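Local coordinates for protein 2-pyrone-4,6-dicarboxylic acid hydrolase, putative (Pseudomonas putida, PDB 2FFI) that probably hydrolyses the lactone 2-pyrone-4,6-dicarboxylate, as a TIM-barrel member of the amidohydrolase superfamily whose own activity remains putative, at residues A40-Y45 and L76-G81; G85-E90 and A99-L104; T13-H18 and T272-F277. All coordinates share one frame; numbering follows the deposited sequence.

Contact 1. Residues A40-Y45 and L76-G81; sequences APLGDY and LQTVPG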
ATOM      1  N   ALA A  40      -2.520  17.949  -1.279  1.00 34.47           N
ATOM      2  CA  ALA A  40      -3.312  16.740  -1.530  1.00 32.16           C
ATOM      3  C   ALA A  40      -4.371  16.587  -0.445  1.00 29.59           C
ATOM      4  O   ALA A  40      -4.395  15.598   0.282  1.00 29.67           O
ATOM      5  CB  ALA A  40      -2.401  15.511  -1.557  1.00 30.77           C
ATOM      6  N   PRO A  41      -5.278  17.569  -0.334  1.00 27.67           N
ATOM      7  CA  PRO A  41      -6.332  17.515   0.683  1.00 26.06           C
ATOM      8  C   PRO A  41      -7.296  16.333   0.515  1.00 23.61           C
ATOM      9  O   PRO A  41      -7.433  15.768  -0.570  1.00 23.85           O
ATOM     10  CB  PRO A  41      -7.021  18.867   0.526  1.00 25.84           C
ATOM     11  CG  PRO A  41      -6.941  19.107  -0.941  1.00 25.10           C
ATOM     12  CD  PRO A  41      -5.517  18.679  -1.276  1.00 27.12           C
ATOM     13  N   LEU A  42      -7.965  15.972   1.601  1.00 21.57           N
ATOM     14  CA  LEU A  42      -8.894  14.859   1.573  1.00 20.74           C
ATOM     15  C   LEU A  42      -9.914  15.098   0.454  1.00 19.25           C
ATOM     16  O   LEU A  42     -10.187  14.218  -0.359  1.00 18.05           O
ATOM     17  CB  LEU A  42      -9.607  14.738   2.923  1.00 19.96           C
ATOM     18  CG  LEU A  42      -9.750  13.378   3.599  1.00 18.25           C
ATOM     19  CD1 LEU A  42     -10.837  13.506   4.633  1.00 18.39           C
ATOM     20  CD2 LEU A  42     -10.101  12.290   2.610  1.00 18.51           C
ATOM     21  N   GLY A  43     -10.460  16.303   0.410  1.00 18.31           N
ATOM     22  CA  GLY A  43     -11.445  16.620  -0.605  1.00 18.98           C
ATOM     23  C   GLY A  43     -11.019  16.241  -2.014  1.00 20.30           C
ATOM     24  O   GLY A  43     -11.784  15.633  -2.776  1.00 21.12           O
ATOM     25  N   ASP A  44      -9.798  16.598  -2.389  1.00 19.95           N
ATOM     26  CA  ASP A  44      -9.367  16.273  -3.736  1.00 20.40           C
ATOM     27  C   ASP A  44      -9.385  14.776  -3.970  1.00 20.21           C
ATOM     28  O   ASP A  44      -9.907  14.306  -4.980  1.00 23.52           O
ATOM     29  CB  ASP A  44      -7.970  16.827  -4.015  1.00 21.46           C
ATOM     30  CG  ASP A  44      -7.943  18.347  -4.093  1.00 22.24           C
ATOM     31  OD1 ASP A  44      -6.897  18.885  -4.527  1.00 23.94           O
ATOM     32  OD2 ASP A  44      -8.947  19.001  -3.714  1.00 20.89           O
ATOM     33  N   TYR A  45      -8.810  14.024  -3.040  1.00 19.19           N
ATOM     34  CA  TYR A  45      -8.759  12.572  -3.156  1.00 16.80           C
ATOM     35  C   TYR A  45     -10.154  11.967  -3.236  1.00 15.57           C
ATOM     36  O   TYR A  45     -10.419  11.100  -4.067  1.00 16.83           O
ATOM     37  CB  TYR A  45      -8.029  11.985  -1.960  1.00 17.05           C
ATOM     38  CG  TYR A  45      -8.038  10.484  -1.958  1.00 15.07           C
ATOM     39  CD1 TYR A  45      -7.544   9.770  -3.042  1.00 14.08           C
ATOM     40  CD2 TYR A  45      -8.540   9.775  -0.872  1.00 15.18           C
ATOM     41  CE1 TYR A  45      -7.554   8.378  -3.041  1.00 14.88           C
ATOM     42  CE2 TYR A  45      -8.548   8.394  -0.862  1.00 13.77           C
ATOM     43  CZ  TYR A  45      -8.058   7.708  -1.943  1.00 12.61           C
ATOM     44  OH  TYR A  45      -8.058   6.348  -1.933  1.00 16.23           O
ATOM     45  N   LEU A  76      -9.484  10.438   8.672  1.00 23.07           N
ATOM     46  CA  LEU A  76     -10.227   9.201   8.864  1.00 22.41           C
ATOM     47  C   LEU A  76     -11.552   9.513   9.560  1.00 23.90           C
ATOM     48  O   LEU A  76     -12.607   8.999   9.178  1.00 23.26           O
ATOM     49  CB  LEU A  76      -9.407   8.220   9.707  1.00 21.35           C
ATOM     50  CG  LEU A  76      -8.941   6.922   9.042  1.00 18.87           C
ATOM     51  CD1 LEU A  76      -8.633   7.170   7.594  1.00 18.32           C
ATOM     52  CD2 LEU A  76      -7.723   6.386   9.774  1.00 18.50           C
ATOM     53  N   GLN A  77     -11.495  10.374  10.571  1.00 24.95           N
ATOM     54  CA  GLN A  77     -12.686  10.752  11.320  1.00 25.94           C
ATOM     55  C   GLN A  77     -13.595  11.665  10.482  1.00 26.59           C
ATOM     56  O   GLN A  77     -14.821  11.665  10.659  1.00 25.62           O
ATOM     57  CB  GLN A  77     -12.281  11.472  12.609  1.00 26.32           C
ATOM     58  CG  GLN A  77     -11.123  10.846  13.343  1.00 27.73           C
ATOM     59  CD  GLN A  77     -10.586  11.741  14.449  1.00 30.07           C
ATOM     60  OE1 GLN A  77     -10.693  12.971  14.376  1.00 30.64           O
ATOM     61  NE2 GLN A  77      -9.993  11.127  15.475  1.00 30.35           N
ATOM     62  N   THR A  78     -12.983  12.438   9.583  1.00 26.67           N
ATOM     63  CA  THR A  78     -13.700  13.366   8.713  1.00 27.08           C
ATOM     64  C   THR A  78     -14.720  12.624   7.846  1.00 27.64           C
ATOM     65  O   THR A  78     -15.842  13.084   7.646  1.00 26.93           O
ATOM     66  CB  THR A  78     -12.699  14.140   7.834  1.00 26.62           C
ATOM     67  OG1 THR A  78     -12.052  15.133   8.637  1.00 27.89           O
ATOM     68  CG2 THR A  78     -13.387  14.822   6.672  1.00 27.01           C
ATOM     69  N   VAL A  79     -14.324  11.466   7.345  1.00 28.33           N
ATOM     70  CA  VAL A  79     -15.211  10.651   6.539  1.00 28.84           C
ATOM     71  C   VAL A  79     -15.200   9.263   7.149  1.00 29.89           C
ATOM     72  O   VAL A  79     -14.511   8.354   6.667  1.00 30.15           O
ATOM     73  CB  VAL A  79     -14.748  10.566   5.085  1.00 29.07           C
ATOM     74  CG1 VAL A  79     -15.069  11.862   4.367  1.00 28.37           C
ATOM     75  CG2 VAL A  79     -13.249  10.288   5.032  1.00 28.95           C
ATOM     76  N   PRO A  80     -15.965   9.085   8.237  1.00 30.16           N
ATOM     77  CA  PRO A  80     -16.050   7.796   8.934  1.00 29.02           C
ATOM     78  C   PRO A  80     -16.558   6.627   8.080  1.00 27.61           C
ATOM     79  O   PRO A  80     -17.519   6.761   7.328  1.00 26.76           O
ATOM     80  CB  PRO A  80     -16.966   8.115  10.113  1.00 28.93           C
ATOM     81  CG  PRO A  80     -17.857   9.201   9.563  1.00 29.15           C
ATOM     82  CD  PRO A  80     -16.868  10.080   8.850  1.00 28.89           C
ATOM     83  N   GLY A  81     -15.896   5.481   8.214  1.00 25.97           N
ATOM     84  CA  GLY A  81     -16.290   4.305   7.473  1.00 23.02           C
ATOM     85  C   GLY A  81     -15.750   4.270   6.063  1.00 21.64           C
ATOM     86  O   GLY A  81     -15.341   3.213   5.580  1.00 23.14           O
TER
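Thr78, which meets Leu42 across this contact, keeps its polar atom for its own helix: OG1 is hydrogen-bonded to Ser74 O, one turn back, and the methyl is left to face the neighbour. The setting is the outer layer of a TIM barrel, where helix 42-51 is followed along the chain by strand 56-57 and helix 70-78, and the start of the first helix meets the end of the second. It shows how an apolar residue at the start of one helix can carry most of its contact with the end of the next. Leu42 is the first residue of its helix, directly after Pro41 at the N-cap position, and it points toward the end of helix 70-78. Its CD1 approaches Thr78 CG2 tip to tip, 3.5 Å away, with Thr78 CB a little farther off at 3.8 Å. The threonine torsion (chi1 -75°) sets OG1 beside the backbone N and places CG2 anti to that N, which divides the residue into a polar side for the helix and an apolar side for Leu42. Val79, where the chain leaves helical geometry, adds a second methyl to the same leucine branch. Leu42 also packs on Ala75 in helix 70-78 and on Leu83 in the following loop, and Pro41 rests on Tyr71, so partners come from much of the length of helix 70-78. Between the two segments the contact is apolar packing, one leucine branch serving two partners: besides the threonine, Leu42 CD1 touches Val79 CG2 at 4.0 Å.

Contact 2. Residues G85-E90 and A99-L104; sequences GVVMLE and AEMARL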
ATOM      1  N   GLY A  85      -6.892   3.417   5.846  1.00 21.00           N
ATOM      2  CA  GLY A  85      -5.541   3.914   6.036  1.00 22.32           C
ATOM      3  C   GLY A  85      -4.610   3.205   7.017  1.00 21.97           C
ATOM      4  O   GLY A  85      -5.035   2.682   8.052  1.00 19.08           O
ATOM      5  N   VAL A  86      -3.320   3.213   6.669  1.00 22.55           N
ATOM      6  CA  VAL A  86      -2.253   2.602   7.450  1.00 21.76           C
ATOM      7  C   VAL A  86      -1.312   3.703   7.938  1.00 21.93           C
ATOM      8  O   VAL A  86      -1.182   4.740   7.285  1.00 21.19           O
ATOM      9  CB  VAL A  86      -1.456   1.594   6.596  1.00 21.60           C
ATOM     10  CG1 VAL A  86      -2.399   0.786   5.723  1.00 20.10           C
ATOM     11  CG2 VAL A  86      -0.433   2.301   5.762  1.00 21.78           C
ATOM     12  N   VAL A  87      -0.670   3.486   9.085  1.00 22.26           N
ATOM     13  CA  VAL A  87       0.241   4.484   9.644  1.00 23.56           C
ATOM     14  C   VAL A  87       1.697   4.008   9.797  1.00 24.25           C
ATOM     15  O   VAL A  87       2.048   2.882   9.422  1.00 22.95           O
ATOM     16  CB  VAL A  87      -0.257   4.972  11.040  1.00 23.58           C
ATOM     17  CG1 VAL A  87      -1.623   5.622  10.920  1.00 22.82           C
ATOM     18  CG2 VAL A  87      -0.309   3.811  12.022  1.00 23.27           C
HETATM   19  N   MSE A  88       2.543   4.898  10.314  1.00 25.07           N
HETATM   20  CA  MSE A  88       3.943   4.585  10.580  1.00 27.94           C
HETATM   21  C   MSE A  88       4.163   4.856  12.066  1.00 26.75           C
HETATM   22  O   MSE A  88       3.899   5.948  12.560  1.00 26.08           O
HETATM   23  CB  MSE A  88       4.882   5.425   9.705  1.00 31.50           C
HETATM   24  CG  MSE A  88       4.955   4.931   8.254  1.00 36.69           C
HETATM   25 SE   MSE A  88       6.309   5.793   7.117  1.00 45.49          SE
HETATM   26  CE  MSE A  88       7.880   4.800   7.759  1.00 44.06           C
ATOM     27  N   LEU A  89       4.623   3.844  12.786  1.00 27.57           N
ATOM     28  CA  LEU A  89       4.821   3.967  14.224  1.00 28.89           C
ATOM     29  C   LEU A  89       6.278   4.021  14.656  1.00 30.02           C
ATOM     30  O   LEU A  89       7.155   3.426  14.029  1.00 29.86           O
ATOM     31  CB  LEU A  89       4.139   2.801  14.924  1.00 27.85           C
ATOM     32  CG  LEU A  89       2.657   2.628  14.606  1.00 27.52           C
ATOM     33  CD1 LEU A  89       2.201   1.270  15.123  1.00 30.05           C
ATOM     34  CD2 LEU A  89       1.852   3.752  15.226  1.00 25.35           C
ATOM     35  N   GLU A  90       6.526   4.727  15.752  1.00 31.65           N
ATOM     36  CA  GLU A  90       7.879   4.849  16.274  1.00 33.96           C
ATOM     37  C   GLU A  90       8.289   3.483  16.829  1.00 34.48           C
ATOM     38  O   GLU A  90       7.439   2.638  17.101  1.00 34.12           O
ATOM     39  CB  GLU A  90       7.926   5.916  17.372  1.00 34.54           C
ATOM     40  CG  GLU A  90       9.234   6.720  17.448  1.00 36.15           C
ATOM     41  CD  GLU A  90       9.186   8.011  16.646  1.00 37.82           C
ATOM     42  OE1 GLU A  90       9.686   8.047  15.496  1.00 38.59           O
ATOM     43  OE2 GLU A  90       8.635   9.002  17.172  1.00 38.64           O
ATOM     44  N   ALA A  99      -4.740   0.642  19.805  1.00 21.20           N
ATOM     45  CA  ALA A  99      -6.154   0.351  19.913  1.00 19.28           C
ATOM     46  C   ALA A  99      -6.932   1.567  19.489  1.00 19.48           C
ATOM     47  O   ALA A  99      -7.823   1.469  18.652  1.00 20.14           O
ATOM     48  CB  ALA A  99      -6.495  -0.016  21.332  1.00 18.46           C
ATOM     49  N   GLU A 100      -6.589   2.716  20.067  1.00 21.10           N
ATOM     50  CA  GLU A 100      -7.266   3.971  19.746  1.00 22.93           C
ATOM     51  C   GLU A 100      -7.148   4.315  18.263  1.00 23.27           C
ATOM     52  O   GLU A 100      -7.987   5.037  17.734  1.00 24.09           O
ATOM     53  CB  GLU A 100      -6.709   5.119  20.592  1.00 23.31           C
ATOM     54  CG  GLU A 100      -7.423   6.449  20.372  1.00 27.87           C
ATOM     55  CD  GLU A 100      -7.383   7.344  21.605  1.00 32.44           C
ATOM     56  OE1 GLU A 100      -6.274   7.513  22.177  1.00 33.64           O
ATOM     57  OE2 GLU A 100      -8.455   7.884  22.003  1.00 33.76           O
HETATM   58  N   MSE A 101      -6.121   3.793  17.595  1.00 23.08           N
HETATM   59  CA  MSE A 101      -5.962   4.052  16.181  1.00 23.31           C
HETATM   60  C   MSE A 101      -6.880   3.122  15.405  1.00 23.79           C
HETATM   61  O   MSE A 101      -7.579   3.556  14.477  1.00 23.52           O
HETATM   62  CB  MSE A 101      -4.515   3.840  15.749  1.00 26.68           C
HETATM   63  CG  MSE A 101      -3.581   4.982  16.120  1.00 30.48           C
HETATM   64 SE   MSE A 101      -1.735   4.635  15.595  1.00 39.60          SE
HETATM   65  CE  MSE A 101      -0.975   6.361  16.058  1.00 33.65           C
ATOM     66  N   ALA A 102      -6.890   1.846  15.791  1.00 22.10           N
ATOM     67  CA  ALA A 102      -7.732   0.859  15.119  1.00 20.49           C
ATOM     68  C   ALA A 102      -9.167   1.291  15.300  1.00 19.83           C
ATOM     69  O   ALA A 102     -10.032   1.026  14.468  1.00 21.25           O
ATOM     70  CB  ALA A 102      -7.529  -0.519  15.719  1.00 19.16           C
ATOM     71  N   ARG A 103      -9.418   1.968  16.401  1.00 18.20           N
ATOM     72  CA  ARG A 103     -10.756   2.427  16.650  1.00 17.22           C
ATOM     73  C   ARG A 103     -11.046   3.557  15.667  1.00 15.52           C
ATOM     74  O   ARG A 103     -12.205   3.832  15.347  1.00 17.27           O
ATOM     75  CB  ARG A 103     -10.865   2.903  18.092  1.00 18.27           C
ATOM     76  CG  ARG A 103     -12.287   3.085  18.602  1.00 20.72           C
ATOM     77  CD  ARG A 103     -12.274   3.497  20.069  1.00 21.21           C
ATOM     78  NE  ARG A 103     -11.508   2.556  20.894  1.00 21.26           N
ATOM     79  CZ  ARG A 103     -10.570   2.920  21.766  1.00 19.76           C
ATOM     80  NH1 ARG A 103      -9.932   1.999  22.470  1.00 19.72           N
ATOM     81  NH2 ARG A 103     -10.260   4.201  21.926  1.00 17.79           N
ATOM     82  N   LEU A 104      -9.994   4.203  15.173  1.00 12.97           N
ATOM     83  CA  LEU A 104     -10.160   5.307  14.227  1.00  9.71           C
ATOM     84  C   LEU A 104     -10.250   4.814  12.802  1.00  7.08           C
ATOM     85  O   LEU A 104     -10.733   5.529  11.927  1.00  8.40           O
ATOM     86  CB  LEU A 104      -8.999   6.295  14.321  1.00 10.11           C
ATOM     87  CG  LEU A 104      -8.876   7.133  15.585  1.00 12.08           C
ATOM     88  CD1 LEU A 104      -7.599   7.979  15.533  1.00 12.24           C
ATOM     89  CD2 LEU A 104     -10.115   8.025  15.723  1.00 14.96           C
TER
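Met101, a selenomethionine, reaches from helix 95-102 to Val87 and Leu89 on the extended segment 85-90, and shows how one long flexible side chain can bridge two backbones that stay well apart. The nearest CA atoms, those of Val87 and Met101, are 9.0 Å apart. From CB, which points toward the other segment, the chain goes to a CG lying beside the backbone N and then runs straight, with chi2 178° and chi3 174°, so that the contact falls to its last two atoms. The selenium does most of the work: SE lies 3.9 Å from Val87 CG2, the valine coming in at a slant, and 3.7 Å from Leu89 CD2. Beyond it, the terminal methyl CE touches Leu89 CD2 as well, at 3.9 Å; the leucine and the selenomethionine run alongside each other with their tips pointing opposite ways. Val87 and Leu89 both point toward the helix. Around this cluster, Met101 also packs on Val106 and Trp138, Val87 on Leu72 and Leu73 of helix 70-78, and Leu89 on Leu129 of helix 127-136 and Val109 of strand 108-110, to which segment 85-90 is joined by backbone hydrogen bonds of Val87 with Gly108 and Arg110.

Contact 3. Residues T13-H18 and T272-F277; sequences TAIDSH and TARALF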
ATOM      1  N   THR A  13     -18.967   0.237  -3.554  1.00 20.03           N
ATOM      2  CA  THR A  13     -18.888  -0.107  -4.968  1.00 18.70           C
ATOM      3  C   THR A  13     -17.480  -0.602  -5.372  1.00 17.76           C
ATOM      4  O   THR A  13     -17.357  -1.578  -6.117  1.00 17.28           O
ATOM      5  CB  THR A  13     -19.306   1.103  -5.816  1.00 18.70           C
ATOM      6  OG1 THR A  13     -19.394   0.714  -7.188  1.00 23.66           O
ATOM      7  CG2 THR A  13     -18.307   2.236  -5.666  1.00 17.42           C
ATOM      8  N   ALA A  14     -16.428   0.066  -4.890  1.00 15.56           N
ATOM      9  CA  ALA A  14     -15.047  -0.348  -5.168  1.00 13.58           C
ATOM     10  C   ALA A  14     -14.093   0.297  -4.170  1.00 12.78           C
ATOM     11  O   ALA A  14     -14.326   1.424  -3.730  1.00 12.98           O
ATOM     12  CB  ALA A  14     -14.647   0.008  -6.591  1.00 13.85           C
ATOM     13  N   ILE A  15     -13.015  -0.417  -3.829  1.00 12.17           N
ATOM     14  CA  ILE A  15     -12.031   0.061  -2.848  1.00 11.49           C
ATOM     15  C   ILE A  15     -10.607   0.297  -3.340  1.00 11.04           C
ATOM     16  O   ILE A  15      -9.947  -0.615  -3.832  1.00 11.38           O
ATOM     17  CB  ILE A  15     -11.901  -0.902  -1.652  1.00 11.18           C
ATOM     18  CG1 ILE A  15     -13.274  -1.162  -1.011  1.00 11.44           C
ATOM     19  CG2 ILE A  15     -10.940  -0.304  -0.632  1.00 10.02           C
ATOM     20  CD1 ILE A  15     -13.300  -2.363  -0.060  1.00  7.63           C
ATOM     21  N   ASP A  16     -10.138   1.533  -3.173  1.00 10.46           N
ATOM     22  CA  ASP A  16      -8.775   1.935  -3.556  1.00  9.87           C
ATOM     23  C   ASP A  16      -7.828   1.692  -2.384  1.00  9.43           C
ATOM     24  O   ASP A  16      -7.959   2.336  -1.356  1.00  9.43           O
ATOM     25  CB  ASP A  16      -8.736   3.437  -3.915  1.00  7.33           C
ATOM     26  CG  ASP A  16      -7.311   3.993  -4.013  1.00  8.24           C
ATOM     27  OD1 ASP A  16      -7.174   5.233  -4.184  1.00  7.25           O
ATOM     28  OD2 ASP A  16      -6.332   3.199  -3.931  1.00  7.11           O
ATOM     29  N   SER A  17      -6.878   0.776  -2.521  1.00 11.00           N
ATOM     30  CA  SER A  17      -5.935   0.555  -1.428  1.00 13.45           C
ATOM     31  C   SER A  17      -4.688   1.373  -1.752  1.00 14.31           C
ATOM     32  O   SER A  17      -4.318   1.507  -2.907  1.00 16.51           O
ATOM     33  CB  SER A  17      -5.586  -0.933  -1.284  1.00 12.90           C
ATOM     34  OG  SER A  17      -4.970  -1.441  -2.450  1.00 11.56           O
ATOM     35  N   HIS A  18      -4.062   1.958  -0.745  1.00 15.39           N
ATOM     36  CA  HIS A  18      -2.854   2.766  -0.962  1.00 16.14           C
ATOM     37  C   HIS A  18      -3.080   4.138  -1.622  1.00 14.66           C
ATOM     38  O   HIS A  18      -3.375   4.242  -2.805  1.00 13.62           O
ATOM     39  CB  HIS A  18      -1.826   1.980  -1.782  1.00 15.48           C
ATOM     40  CG  HIS A  18      -0.412   2.329  -1.453  1.00 17.53           C
ATOM     41  ND1 HIS A  18       0.164   3.528  -1.813  1.00 19.93           N
ATOM     42  CD2 HIS A  18       0.540   1.639  -0.784  1.00 18.21           C
ATOM     43  CE1 HIS A  18       1.412   3.560  -1.383  1.00 20.02           C
ATOM     44  NE2 HIS A  18       1.666   2.426  -0.755  1.00 20.35           N
ATOM     45  N   THR A 272     -10.747  -8.496  -2.361  1.00  7.20           N
ATOM     46  CA  THR A 272      -9.524  -8.562  -1.581  1.00  7.06           C
ATOM     47  C   THR A 272      -9.368  -7.415  -0.590  1.00  7.92           C
ATOM     48  O   THR A 272      -9.336  -7.640   0.610  1.00  7.91           O
ATOM     49  CB  THR A 272      -8.293  -8.586  -2.490  1.00  6.10           C
ATOM     50  OG1 THR A 272      -8.389  -9.698  -3.383  1.00  9.75           O
ATOM     51  CG2 THR A 272      -7.026  -8.747  -1.673  1.00  5.99           C
ATOM     52  N   ALA A 273      -9.272  -6.185  -1.070  1.00  8.42           N
ATOM     53  CA  ALA A 273      -9.095  -5.088  -0.140  1.00 10.14           C
ATOM     54  C   ALA A 273     -10.188  -5.066   0.913  1.00 12.51           C
ATOM     55  O   ALA A 273      -9.936  -4.700   2.060  1.00 14.24           O
ATOM     56  CB  ALA A 273      -9.055  -3.771  -0.876  1.00 10.72           C
ATOM     57  N   ARG A 274     -11.405  -5.458   0.538  1.00 14.56           N
ATOM     58  CA  ARG A 274     -12.531  -5.466   1.484  1.00 15.20           C
ATOM     59  C   ARG A 274     -12.321  -6.422   2.662  1.00 15.01           C
ATOM     60  O   ARG A 274     -12.840  -6.202   3.753  1.00 15.99           O
ATOM     61  CB  ARG A 274     -13.828  -5.832   0.760  1.00 17.91           C
ATOM     62  CG  ARG A 274     -15.034  -6.034   1.673  1.00 20.21           C
ATOM     63  CD  ARG A 274     -16.283  -6.203   0.848  1.00 24.19           C
ATOM     64  NE  ARG A 274     -16.108  -7.281  -0.123  1.00 27.47           N
ATOM     65  CZ  ARG A 274     -15.877  -8.544   0.215  1.00 28.11           C
ATOM     66  NH1 ARG A 274     -15.721  -9.467  -0.722  1.00 29.28           N
ATOM     67  NH2 ARG A 274     -15.809  -8.879   1.498  1.00 28.60           N
ATOM     68  N   ALA A 275     -11.569  -7.490   2.434  1.00 14.30           N
ATOM     69  CA  ALA A 275     -11.298  -8.446   3.491  1.00 14.41           C
ATOM     70  C   ALA A 275     -10.183  -7.924   4.403  1.00 15.07           C
ATOM     71  O   ALA A 275     -10.404  -7.703   5.592  1.00 17.24           O
ATOM     72  CB  ALA A 275     -10.914  -9.790   2.897  1.00 13.03           C
ATOM     73  N   LEU A 276      -8.999  -7.707   3.837  1.00 14.44           N
ATOM     74  CA  LEU A 276      -7.845  -7.224   4.596  1.00 13.66           C
ATOM     75  C   LEU A 276      -8.121  -5.993   5.450  1.00 14.00           C
ATOM     76  O   LEU A 276      -7.639  -5.890   6.577  1.00 15.64           O
ATOM     77  CB  LEU A 276      -6.684  -6.913   3.650  1.00 11.32           C
ATOM     78  CG  LEU A 276      -5.309  -6.771   4.295  1.00 10.33           C
ATOM     79  CD1 LEU A 276      -4.885  -8.149   4.771  1.00  8.79           C
ATOM     80  CD2 LEU A 276      -4.305  -6.200   3.307  1.00  6.69           C
ATOM     81  N   PHE A 277      -8.884  -5.049   4.915  1.00 15.46           N
ATOM     82  CA  PHE A 277      -9.179  -3.828   5.663  1.00 18.19           C
ATOM     83  C   PHE A 277     -10.542  -3.860   6.314  1.00 18.72           C
ATOM     84  O   PHE A 277     -10.998  -2.857   6.841  1.00 20.58           O
ATOM     85  CB  PHE A 277      -9.080  -2.586   4.762  1.00 16.12           C
ATOM     86  CG  PHE A 277      -7.722  -2.375   4.182  1.00 13.94           C
ATOM     87  CD1 PHE A 277      -7.365  -2.996   2.998  1.00 12.25           C
ATOM     88  CD2 PHE A 277      -6.773  -1.614   4.858  1.00 14.45           C
ATOM     89  CE1 PHE A 277      -6.084  -2.873   2.492  1.00 13.42           C
ATOM     90  CE2 PHE A 277      -5.483  -1.483   4.360  1.00 13.96           C
ATOM     91  CZ  PHE A 277      -5.138  -2.115   3.174  1.00 14.09           C
TER
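This is a buried apolar contact between the first strand and the last helix of the barrel, where Ile15 of strand 15-16 lies on Ala273 and Arg274 of helix 262-276. The backbones come close, with Ile15 CA 6.5 Å from Ala273 CA, because the alanine presents only a methyl: its CB meets Ile15 CG2 at 4.0 Å. With CG1 anti to the carbonyl carbon (chi1 -54°) and CG2 anti to the backbone N, the two isoleucine branches diverge, and CD1 reaches the next residue, lying 3.6 Å from both CA and CB of Arg274. The isoleucine crosses the base of the arginine at about a right angle. The guanidinium turns from the strand, NH1 making a weak, long ion pair with Asp271. Two residues after Ile15, Ser17 CB approaches Phe277 CE1 obliquely at 4.3 Å, while Ser17 OG is hydrogen-bonded to Trp233 O. Ala273 O lies in the plane of the Phe277 ring, at its edge, and also accepts the Phe277 backbone N-H. The last helix covering the first strand brings the two ends of the chain together, as in a TIM barrel, and the strand leads into His18 and His20, which resemble the His-X-His pattern that binds metal in many amidohydrolases, though no metal is assigned here.

From the N terminus, segment 13-18 opens contact 3, which closes only at 272-277 and so encloses nearly the whole barrel. Nested inside it, in series, contact 1 closes the short loop from 40-45 to 76-81, joining two neighbouring outer helices, and contact 2 then closes the still shorter one from 85-90 to 99-104, joining an inner extended segment to the next helix. The centres lie about 16 to 17 Å apart, yet each contact touches both of the others. Leu76 and Gln77 pack on Leu104, Val86 packs on Phe277, and Tyr45 OH lies 2.7 Å from Asp16 OD1 in a probable hydrogen bond that connects an outer helix with the first strand.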